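Local atomic coordinates of putative 2OG-Fe(II) oxygenase family protein (Caulobacter crescentus CB15, PDB entry 3OOX), a protein that probably acts as an iron(II)-dependent oxygenase that uses 2-oxoglutarate and O2, releasing ethene or oxidising L-arginine. Residues Y33-L38 with C226-I231; L95-H100 with L173-P178; A188-D193 with S245-V250. One frame throughout, in Å; residues are numbered along the deposited sequence.

Interaction 1 (Y33-L38 with C226-I231); sequences YGFAVL and CLVINI
G34 O is gripped from two directions: I231 N donates to it at 2.9 Å, and a water lies 2.9 Å from G34 O while also meeting I231 O. From G34, the first residue to leave helix 19-33, an antiparallel pairing within the main sheet of the double-stranded beta-helix (jelly-roll) fold begins. Four further backbone bonds, typified by A36 N to I229 O at 2.8 Å, fix the register as A36 opposite I229 and L38 opposite L227. On the face carrying F35, V37, V228 and N230, the phenyl ring lies flat over N230: CB of N230 stands 3.4 Å from the ring centroid of F35, only 9° off the normal, a clear CH-pi contact. The torsion of F35 (chi1 -87°, CG anti to the carbonyl carbon) swings the ring across the neighbouring strand, where V228 CG1 meets its edge 3.6 Å from F35 CD2. The N230 amide runs nearly parallel to the ring, 21° apart, and its ND2 donates to D193 OD2. H248 adds an edge-to-face partner to F35. With F35 cut back to an alanine, N230 CB and V228 CG1 would probably lose the ring that covers them, and H248 its edge-to-face partner. On the other face, L38 CB rests 3.9 Å from I229 CD1.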
loop_
_atom_site.group_PDB
_atom_site.type_symbol
_atom_site.label_atom_id
_atom_site.label_comp_id
_atom_site.label_asym_id
_atom_site.label_seq_id
_atom_site.Cartn_x
_atom_site.Cartn_y
_atom_site.Cartn_z
ATOM N N TYR A 33 1.699 4.739 -15.768
ATOM C CA TYR A 33 0.454 4.213 -15.186
ATOM C C TYR A 33 0.275 4.535 -13.694
ATOM O O TYR A 33 -0.821 4.339 -13.168
ATOM C CB TYR A 33 0.390 2.697 -15.322
ATOM C CG TYR A 33 0.299 2.191 -16.749
ATOM C CD1 TYR A 33 -0.825 2.459 -17.515
ATOM C CD2 TYR A 33 1.330 1.434 -17.317
ATOM C CE1 TYR A 33 -0.922 2.007 -18.835
ATOM C CE2 TYR A 33 1.233 0.972 -18.636
ATOM C CZ TYR A 33 0.112 1.267 -19.369
ATOM O OH TYR A 33 0.011 0.811 -20.683
ATOM N N GLY A 34 1.346 4.984 -13.031
ATOM C CA GLY A 34 1.383 5.105 -11.580
ATOM C C GLY A 34 1.530 3.777 -10.852
ATOM O O GLY A 34 1.506 3.744 -9.628
ATOM N N PHE A 35 1.740 2.706 -11.609
ATOM C CA PHE A 35 1.735 1.316 -11.131
ATOM C C PHE A 35 2.845 0.542 -11.827
ATOM O O PHE A 35 3.152 0.821 -12.983
ATOM C CB PHE A 35 0.412 0.602 -11.451
ATOM C CG PHE A 35 -0.674 0.782 -10.403
ATOM C CD1 PHE A 35 -1.437 1.941 -10.371
ATOM C CD2 PHE A 35 -0.936 -0.197 -9.463
ATOM C CE1 PHE A 35 -2.406 2.119 -9.430
ATOM C CE2 PHE A 35 -1.943 -0.035 -8.539
ATOM C CZ PHE A 35 -2.685 1.136 -8.535
ATOM N N ALA A 36 3.364 -0.478 -11.142
ATOM C CA ALA A 36 4.267 -1.458 -11.739
ATOM C C ALA A 36 3.965 -2.817 -11.149
ATOM O O ALA A 36 3.421 -2.922 -10.045
ATOM C CB ALA A 36 5.714 -1.073 -11.487
ATOM N N VAL A 37 4.328 -3.862 -11.890
ATOM C CA VAL A 37 4.160 -5.227 -11.438
ATOM C C VAL A 37 5.540 -5.843 -11.369
ATOM O O VAL A 37 6.273 -5.814 -12.372
ATOM C CB VAL A 37 3.266 -6.064 -12.386
ATOM C CG1 VAL A 37 3.152 -7.524 -11.880
ATOM C CG2 VAL A 37 1.868 -5.388 -12.530
ATOM N N LEU A 38 5.865 -6.387 -10.203
ATOM C CA LEU A 38 7.187 -6.951 -9.892
ATOM C C LEU A 38 7.045 -8.456 -9.682
ATOM O O LEU A 38 6.345 -8.907 -8.783
ATOM C CB LEU A 38 7.759 -6.293 -8.638
ATOM C CG LEU A 38 9.144 -6.757 -8.203
ATOM C CD1 LEU A 38 10.124 -6.204 -9.181
ATOM C CD2 LEU A 38 9.465 -6.222 -6.819
ATOM N N CYS A 226 3.696 -12.266 -7.319
ATOM C CA CYS A 226 4.114 -10.920 -7.692
ATOM C C CYS A 226 3.689 -9.888 -6.638
ATOM O O CYS A 226 2.877 -10.157 -5.763
ATOM C CB CYS A 226 3.525 -10.472 -9.048
ATOM S SG CYS A 226 4.014 -11.393 -10.527
ATOM N N LEU A 227 4.298 -8.710 -6.742
ATOM C CA LEU A 227 3.878 -7.524 -6.021
ATOM C C LEU A 227 3.390 -6.500 -7.033
ATOM O O LEU A 227 4.065 -6.212 -8.018
ATOM C CB LEU A 227 5.051 -6.915 -5.230
ATOM C CG LEU A 227 5.420 -7.623 -3.930
ATOM C CD1 LEU A 227 6.866 -7.301 -3.542
ATOM C CD2 LEU A 227 4.475 -7.230 -2.789
ATOM N N VAL A 228 2.200 -5.958 -6.784
ATOM C CA VAL A 228 1.712 -4.827 -7.562
ATOM C C VAL A 228 2.047 -3.584 -6.722
ATOM O O VAL A 228 1.725 -3.514 -5.549
ATOM C CB VAL A 228 0.200 -4.879 -7.793
ATOM C CG1 VAL A 228 -0.259 -3.597 -8.516
ATOM C CG2 VAL A 228 -0.182 -6.134 -8.603
ATOM N N ILE A 229 2.741 -2.637 -7.323
ATOM C CA ILE A 229 3.230 -1.480 -6.591
ATOM C C ILE A 229 2.687 -0.211 -7.217
ATOM O O ILE A 229 2.663 -0.097 -8.436
ATOM C CB ILE A 229 4.753 -1.426 -6.599
ATOM C CG1 ILE A 229 5.313 -2.761 -6.077
ATOM C CG2 ILE A 229 5.254 -0.229 -5.726
ATOM C CD1 ILE A 229 6.674 -3.115 -6.595
ATOM N N ASN A 230 2.247 0.730 -6.391
ATOM C CA ASN A 230 1.774 2.049 -6.907
ATOM C C ASN A 230 2.383 3.225 -6.177
ATOM O O ASN A 230 2.699 3.159 -4.973
ATOM C CB ASN A 230 0.237 2.176 -6.928
ATOM C CG ASN A 230 -0.395 2.106 -5.562
ATOM O OD1 ASN A 230 -0.418 1.036 -4.947
ATOM N ND2 ASN A 230 -0.918 3.248 -5.064
ATOM N N ILE A 231 2.528 4.309 -6.934
ATOM C CA ILE A 231 2.975 5.599 -6.440
ATOM C C ILE A 231 1.851 6.225 -5.601
ATOM O O ILE A 231 0.685 6.174 -6.013
ATOM C CB ILE A 231 3.259 6.555 -7.627
ATOM C CG1 ILE A 231 4.275 5.912 -8.596
ATOM C CG2 ILE A 231 3.685 7.980 -7.124
ATOM C CD1 ILE A 231 5.654 5.660 -8.002
HETATM O O HOH W 1 -0.497 5.311 -8.218
#

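Interaction 2 (L95-H100 with L173-P178); sequences LKEFWH and LLHYPP
E97 and H175 lie side by side and point the same way, and their ends join in a short hydrogen bond: H175 ND1 donates to E97 OE2 at 2.6 Å, N-H...O angle 164°. The carboxylate carbon of E97 sits at the rim of the imidazole, OE2 is only 1° out of the ring plane, and the lone pair used is the anti one, away from OE1. That leaves OE1 to other partners, a salt bridge to K66 and a hydrogen bond with Y79, while Y263 stacks on the H175 ring; the E97 carboxylate is thus held by three groups, H175, K66 and Y79. The imidazole reaches E97 because H175 CG is anti to its own backbone N (chi1 170°).

These residues face each other as a hydrogen-bonded pair where strands 97-101 and 170-176 run antiparallel in the main sheet of the double-stranded beta-helix. W99 and L173 form the next such pair, with W99 O accepting from L173 N at 2.8 Å; on the same face as E97 and H175, L173 CD1 touches W99 CB at 3.9 Å.

On the reverse face the contacts are CH-pi. L174 CD1 is poised over the F98 ring, 3.8 Å from its centroid and displaced toward the rim. Further along, K96 runs beside Y176, its CB 3.8 Å from the phenol centroid and its CD 3.3 Å from Y176 OH, before the ammonium turns off to D94. Past the paired residues, a water donates to both L95 O and P177 O, 2.8 Å from the former.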
loop_
_atom_site.group_PDB
_atom_site.type_symbol
_atom_site.label_atom_id
_atom_site.label_comp_id
_atom_site.label_asym_id
_atom_site.label_seq_id
_atom_site.Cartn_x
_atom_site.Cartn_y
_atom_site.Cartn_z
ATOM N N LEU A 95 -19.234 -5.308 3.240
ATOM C CA LEU A 95 -18.735 -5.906 4.473
ATOM C C LEU A 95 -17.270 -6.268 4.351
ATOM O O LEU A 95 -16.881 -7.177 3.595
ATOM C CB LEU A 95 -19.531 -7.152 4.840
ATOM C CG LEU A 95 -20.992 -6.855 5.156
ATOM C CD1 LEU A 95 -21.778 -8.171 5.306
ATOM C CD2 LEU A 95 -21.150 -5.989 6.401
ATOM N N LYS A 96 -16.444 -5.536 5.100
ATOM C CA LYS A 96 -15.028 -5.814 5.156
ATOM C C LYS A 96 -14.542 -5.418 6.551
ATOM O O LYS A 96 -15.092 -4.496 7.182
ATOM C CB LYS A 96 -14.319 -5.066 4.049
ATOM C CG LYS A 96 -14.385 -3.551 4.195
ATOM C CD LYS A 96 -14.287 -2.817 2.883
ATOM C CE LYS A 96 -14.506 -1.308 3.061
ATOM N NZ LYS A 96 -15.932 -0.896 3.114
ATOM N N GLU A 97 -13.535 -6.130 7.032
ATOM C CA GLU A 97 -12.975 -5.881 8.342
ATOM C C GLU A 97 -11.463 -5.755 8.201
ATOM O O GLU A 97 -10.868 -6.316 7.281
ATOM C CB GLU A 97 -13.369 -6.980 9.337
ATOM C CG GLU A 97 -12.998 -8.399 8.907
ATOM C CD GLU A 97 -13.458 -9.463 9.870
ATOM O OE1 GLU A 97 -13.710 -9.139 11.052
ATOM O OE2 GLU A 97 -13.541 -10.629 9.421
ATOM N N PHE A 98 -10.838 -4.987 9.088
ATOM C CA PHE A 98 -9.440 -4.592 8.972
ATOM C C PHE A 98 -8.654 -4.875 10.251
ATOM O O PHE A 98 -9.202 -4.770 11.340
ATOM C CB PHE A 98 -9.306 -3.063 8.809
ATOM C CG PHE A 98 -9.984 -2.474 7.563
ATOM C CD1 PHE A 98 -11.352 -2.244 7.526
ATOM C CD2 PHE A 98 -9.227 -2.035 6.501
ATOM C CE1 PHE A 98 -11.937 -1.667 6.435
ATOM C CE2 PHE A 98 -9.807 -1.441 5.382
ATOM C CZ PHE A 98 -11.157 -1.279 5.342
ATOM N N TRP A 99 -7.357 -5.091 10.073
ATOM C CA TRP A 99 -6.368 -4.970 11.140
ATOM C C TRP A 99 -5.260 -4.056 10.622
ATOM O O TRP A 99 -4.777 -4.256 9.511
ATOM C CB TRP A 99 -5.747 -6.330 11.502
ATOM C CG TRP A 99 -4.782 -6.189 12.644
ATOM C CD1 TRP A 99 -3.452 -5.864 12.571
ATOM C CD2 TRP A 99 -5.089 -6.334 14.034
ATOM N NE1 TRP A 99 -2.907 -5.802 13.835
ATOM C CE2 TRP A 99 -3.897 -6.081 14.748
ATOM C CE3 TRP A 99 -6.245 -6.682 14.751
ATOM C CZ2 TRP A 99 -3.843 -6.156 16.154
ATOM C CZ3 TRP A 99 -6.187 -6.745 16.161
ATOM C CH2 TRP A 99 -4.990 -6.490 16.832
ATOM N N HIS A 100 -4.863 -3.074 11.402
ATOM C CA HIS A 100 -3.743 -2.231 11.034
ATOM C C HIS A 100 -2.582 -2.334 12.012
ATOM O O HIS A 100 -2.771 -2.204 13.224
ATOM C CB HIS A 100 -4.187 -0.779 10.962
ATOM C CG HIS A 100 -5.050 -0.498 9.780
ATOM N ND1 HIS A 100 -6.276 0.117 9.882
ATOM C CD2 HIS A 100 -4.866 -0.770 8.464
ATOM C CE1 HIS A 100 -6.807 0.225 8.670
ATOM N NE2 HIS A 100 -5.972 -0.310 7.791
ATOM N N LEU A 173 -4.255 -5.639 7.108
ATOM C CA LEU A 173 -4.832 -6.960 6.855
ATOM C C LEU A 173 -6.333 -6.724 6.630
ATOM O O LEU A 173 -7.004 -6.099 7.450
ATOM C CB LEU A 173 -4.601 -7.890 8.047
ATOM C CG LEU A 173 -3.196 -7.877 8.660
ATOM C CD1 LEU A 173 -3.175 -8.780 9.925
ATOM C CD2 LEU A 173 -2.119 -8.308 7.651
ATOM N N LEU A 174 -6.853 -7.192 5.495
ATOM C CA LEU A 174 -8.219 -6.897 5.059
ATOM C C LEU A 174 -8.924 -8.206 4.714
ATOM O O LEU A 174 -8.361 -9.039 4.014
ATOM C CB LEU A 174 -8.187 -5.989 3.820
ATOM C CG LEU A 174 -9.444 -5.527 3.101
ATOM C CD1 LEU A 174 -10.390 -4.828 4.053
ATOM C CD2 LEU A 174 -9.040 -4.631 1.901
ATOM N N HIS A 175 -10.154 -8.372 5.198
ATOM C CA HIS A 175 -10.958 -9.539 4.915
ATOM C C HIS A 175 -12.336 -9.137 4.447
ATOM O O HIS A 175 -13.041 -8.381 5.154
ATOM C CB HIS A 175 -11.088 -10.384 6.186
ATOM C CG HIS A 175 -12.088 -11.505 6.106
ATOM N ND1 HIS A 175 -12.996 -11.742 7.112
ATOM C CD2 HIS A 175 -12.301 -12.476 5.176
ATOM C CE1 HIS A 175 -13.735 -12.795 6.799
ATOM N NE2 HIS A 175 -13.347 -13.246 5.621
ATOM N N TYR A 176 -12.720 -9.658 3.273
ATOM C CA TYR A 176 -14.090 -9.606 2.780
ATOM C C TYR A 176 -14.734 -10.987 2.935
ATOM O O TYR A 176 -14.339 -11.916 2.214
ATOM C CB TYR A 176 -14.124 -9.253 1.292
ATOM C CG TYR A 176 -13.848 -7.813 0.963
ATOM C CD1 TYR A 176 -12.558 -7.370 0.761
ATOM C CD2 TYR A 176 -14.906 -6.902 0.820
ATOM C CE1 TYR A 176 -12.301 -6.018 0.437
ATOM C CE2 TYR A 176 -14.671 -5.579 0.508
ATOM C CZ TYR A 176 -13.370 -5.148 0.302
ATOM O OH TYR A 176 -13.157 -3.817 0.003
ATOM N N PRO A 177 -15.685 -11.130 3.884
ATOM C CA PRO A 177 -16.384 -12.409 3.997
ATOM C C PRO A 177 -17.250 -12.655 2.789
ATOM O O PRO A 177 -17.710 -11.703 2.152
ATOM C CB PRO A 177 -17.244 -12.239 5.245
ATOM C CG PRO A 177 -17.426 -10.780 5.385
ATOM C CD PRO A 177 -16.130 -10.175 4.915
ATOM N N PRO A 178 -17.460 -13.937 2.439
ATOM C CA PRO A 178 -18.359 -14.183 1.349
ATOM C C PRO A 178 -19.805 -13.924 1.790
ATOM O O PRO A 178 -20.206 -14.246 2.927
ATOM C CB PRO A 178 -18.132 -15.667 1.029
ATOM C CG PRO A 178 -17.747 -16.255 2.297
ATOM C CD PRO A 178 -16.945 -15.189 3.023
HETATM O O HOH W 2 -17.982 -9.068 1.884
#

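Interaction 3 (A188-D193 with S245-V250); sequences AGAHGD and STVHRV. With EDO (1,2-ethanediol), chain C.
The imidazoles of H191 and H248 meet obliquely, centroids 4.2 Å apart and planes at 61°. Over one face of the H248 ring, displaced toward the rim, stands H191 O, 3.3 Å above the plane; at its edge lie the D193 carboxylate carbon, T246 O and C1 of a bound 1,2-ethanediol, probably from the crystallisation liquor. The edge of the H191 ring meets the diol too, NE2 lying 3.2 Å from O1 in a hydrogen bond.

Both histidines place CG between the backbone N and the carbonyl carbon (chi1 73° for H191, 51° for H248), which brings the rings together. Each ring is then fixed in rotation through ND1: H191 ND1 donates to G192 O at 3.1 Å, approaching from above that carbonyl plane, and H248 ND1 donates to T246 O at 3.1 Å, nearly in the ring plane. The D193 carboxylate stands almost perpendicular to the H248 ring, and a water links them, 2.7 Å from D193 OD2 and 2.9 Å from H248 NE2. T198 also bonds to D193 OD2. The His-X-Asp...His pattern of H191, D193 and H248 is consistent with the facial triad that binds iron in this superfamily; here the diol and a water, not a metal, are bonded to these side chains.

Between A188 and H191 the register slips by one residue, a beta bulge. A188 CB packs 3.6 Å from V250 CB.

Strand 188-191 is outermost in the four-stranded antiparallel sheet, with 248-250 between it and 208-211. R249 pairs with E209 and meets W217 of strand 217-219 through a cation-pi contact, while D193 and V250 touch strand 262-269 of the larger sheet.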
loop_
_atom_site.group_PDB
_atom_site.type_symbol
_atom_site.label_atom_id
_atom_site.label_comp_id
_atom_site.label_asym_id
_atom_site.label_seq_id
_atom_site.Cartn_x
_atom_site.Cartn_y
_atom_site.Cartn_z
ATOM N N ALA A 188 -13.908 -2.446 -4.088
ATOM C CA ALA A 188 -13.210 -1.309 -3.476
ATOM C C ALA A 188 -13.425 -0.085 -4.359
ATOM O O ALA A 188 -13.021 -0.073 -5.521
ATOM C CB ALA A 188 -11.728 -1.606 -3.320
ATOM N N GLY A 189 -14.092 0.933 -3.808
ATOM C CA GLY A 189 -14.419 2.139 -4.554
ATOM C C GLY A 189 -13.169 2.882 -4.984
ATOM O O GLY A 189 -12.106 2.788 -4.339
ATOM N N ALA A 190 -13.301 3.640 -6.064
ATOM C CA ALA A 190 -12.167 4.292 -6.675
ATOM C C ALA A 190 -11.482 5.250 -5.684
ATOM O O ALA A 190 -12.134 6.045 -5.004
ATOM C CB ALA A 190 -12.597 5.039 -7.932
ATOM N N HIS A 191 -10.158 5.187 -5.625
ATOM C CA HIS A 191 -9.381 6.046 -4.732
ATOM C C HIS A 191 -7.926 6.093 -5.183
ATOM O O HIS A 191 -7.477 5.264 -5.979
ATOM C CB HIS A 191 -9.418 5.499 -3.282
ATOM C CG HIS A 191 -8.596 4.272 -3.100
ATOM N ND1 HIS A 191 -7.306 4.317 -2.615
ATOM C CD2 HIS A 191 -8.831 2.979 -3.439
ATOM C CE1 HIS A 191 -6.793 3.094 -2.634
ATOM N NE2 HIS A 191 -7.701 2.262 -3.121
ATOM N N GLY A 192 -7.188 7.060 -4.639
ATOM C CA GLY A 192 -5.733 7.102 -4.750
ATOM C C GLY A 192 -5.148 6.931 -3.347
ATOM O O GLY A 192 -5.865 7.046 -2.331
ATOM N N ASP A 193 -3.860 6.649 -3.280
ATOM C CA ASP A 193 -3.174 6.486 -2.018
ATOM C C ASP A 193 -2.389 7.750 -1.691
ATOM O O ASP A 193 -1.860 8.396 -2.604
ATOM C CB ASP A 193 -2.175 5.319 -2.132
ATOM C CG ASP A 193 -2.836 3.951 -2.077
ATOM O OD1 ASP A 193 -4.050 3.880 -1.759
ATOM O OD2 ASP A 193 -2.131 2.950 -2.353
ATOM N N SER A 245 0.337 9.673 -8.921
ATOM C CA SER A 245 -0.436 8.868 -7.987
ATOM C C SER A 245 -1.804 8.689 -8.623
ATOM O O SER A 245 -2.568 9.647 -8.780
ATOM C CB SER A 245 -0.561 9.566 -6.661
ATOM O OG SER A 245 -1.359 8.804 -5.803
ATOM N N THR A 246 -2.092 7.475 -9.060
ATOM C CA THR A 246 -3.262 7.249 -9.890
ATOM C C THR A 246 -4.420 6.587 -9.133
ATOM O O THR A 246 -4.253 5.966 -8.067
ATOM C CB THR A 246 -2.852 6.466 -11.149
ATOM O OG1 THR A 246 -2.250 5.239 -10.769
ATOM C CG2 THR A 246 -1.837 7.296 -11.920
ATOM N N VAL A 247 -5.603 6.739 -9.715
ATOM C CA VAL A 247 -6.847 6.262 -9.155
ATOM C C VAL A 247 -7.029 4.807 -9.542
ATOM O O VAL A 247 -6.779 4.406 -10.700
ATOM C CB VAL A 247 -8.016 7.125 -9.677
ATOM C CG1 VAL A 247 -9.360 6.506 -9.298
ATOM C CG2 VAL A 247 -7.883 8.544 -9.122
ATOM N N HIS A 248 -7.396 4.003 -8.553
ATOM C CA HIS A 248 -7.625 2.591 -8.777
ATOM C C HIS A 248 -8.829 2.073 -8.001
ATOM O O HIS A 248 -9.336 2.728 -7.100
ATOM C CB HIS A 248 -6.350 1.798 -8.430
ATOM C CG HIS A 248 -5.758 2.096 -7.094
ATOM N ND1 HIS A 248 -4.984 3.215 -6.843
ATOM C CD2 HIS A 248 -5.750 1.376 -5.952
ATOM C CE1 HIS A 248 -4.569 3.186 -5.588
ATOM N NE2 HIS A 248 -4.991 2.068 -5.035
ATOM N N ARG A 249 -9.291 0.887 -8.363
ATOM C CA ARG A 249 -10.454 0.283 -7.752
ATOM C C ARG A 249 -10.306 -1.210 -7.816
ATOM O O ARG A 249 -9.462 -1.711 -8.536
ATOM C CB ARG A 249 -11.733 0.689 -8.483
ATOM C CG ARG A 249 -11.879 0.101 -9.883
ATOM C CD ARG A 249 -13.145 0.596 -10.542
ATOM N NE ARG A 249 -13.345 -0.049 -11.836
ATOM C CZ ARG A 249 -14.439 0.077 -12.581
ATOM N NH1 ARG A 249 -15.436 0.862 -12.175
ATOM N NH2 ARG A 249 -14.526 -0.570 -13.739
ATOM N N VAL A 250 -11.166 -1.904 -7.088
ATOM C CA VAL A 250 -11.291 -3.334 -7.185
ATOM C C VAL A 250 -12.726 -3.679 -7.518
ATOM O O VAL A 250 -13.653 -3.295 -6.783
ATOM C CB VAL A 250 -10.895 -4.017 -5.879
ATOM C CG1 VAL A 250 -11.040 -5.516 -6.042
ATOM C CG2 VAL A 250 -9.453 -3.635 -5.491
HETATM C C1 EDO C . -6.440 -1.483 -4.081
HETATM O O1 EDO C . -7.315 -0.943 -3.086
HETATM C C2 EDO C . -5.948 -2.879 -3.722
HETATM O O2 EDO C . -5.166 -2.869 -2.513
HETATM O O HOH W 3 -2.537 6.106 -5.803
HETATM O O HOH W 4 -3.720 0.751 -2.753
#

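How the interactions relate
Interactions 1 and 2 belong to the same mixed sheet, their centres about 22 Å apart and their nearest atoms about 12 Å apart; strands 197-201 and 262-269 separate the two pairs. Interaction 3 lies in the four-stranded antiparallel sheet, its centre about 13 Å from that of interaction 1 and about 17 Å from that of interaction 2. Along the chain, interaction 2 is nested within the loop closed by interaction 1, interaction 3 follows interaction 2, and interactions 1 and 3 cross. The crossing pair touch directly, Y33 O lying 2.9 Å from T246 OG1. Interactions 1 and 2 each join N-terminal to C-terminal sequence within the mixed sheet, and interaction 1 touches the probable iron site of interaction 3.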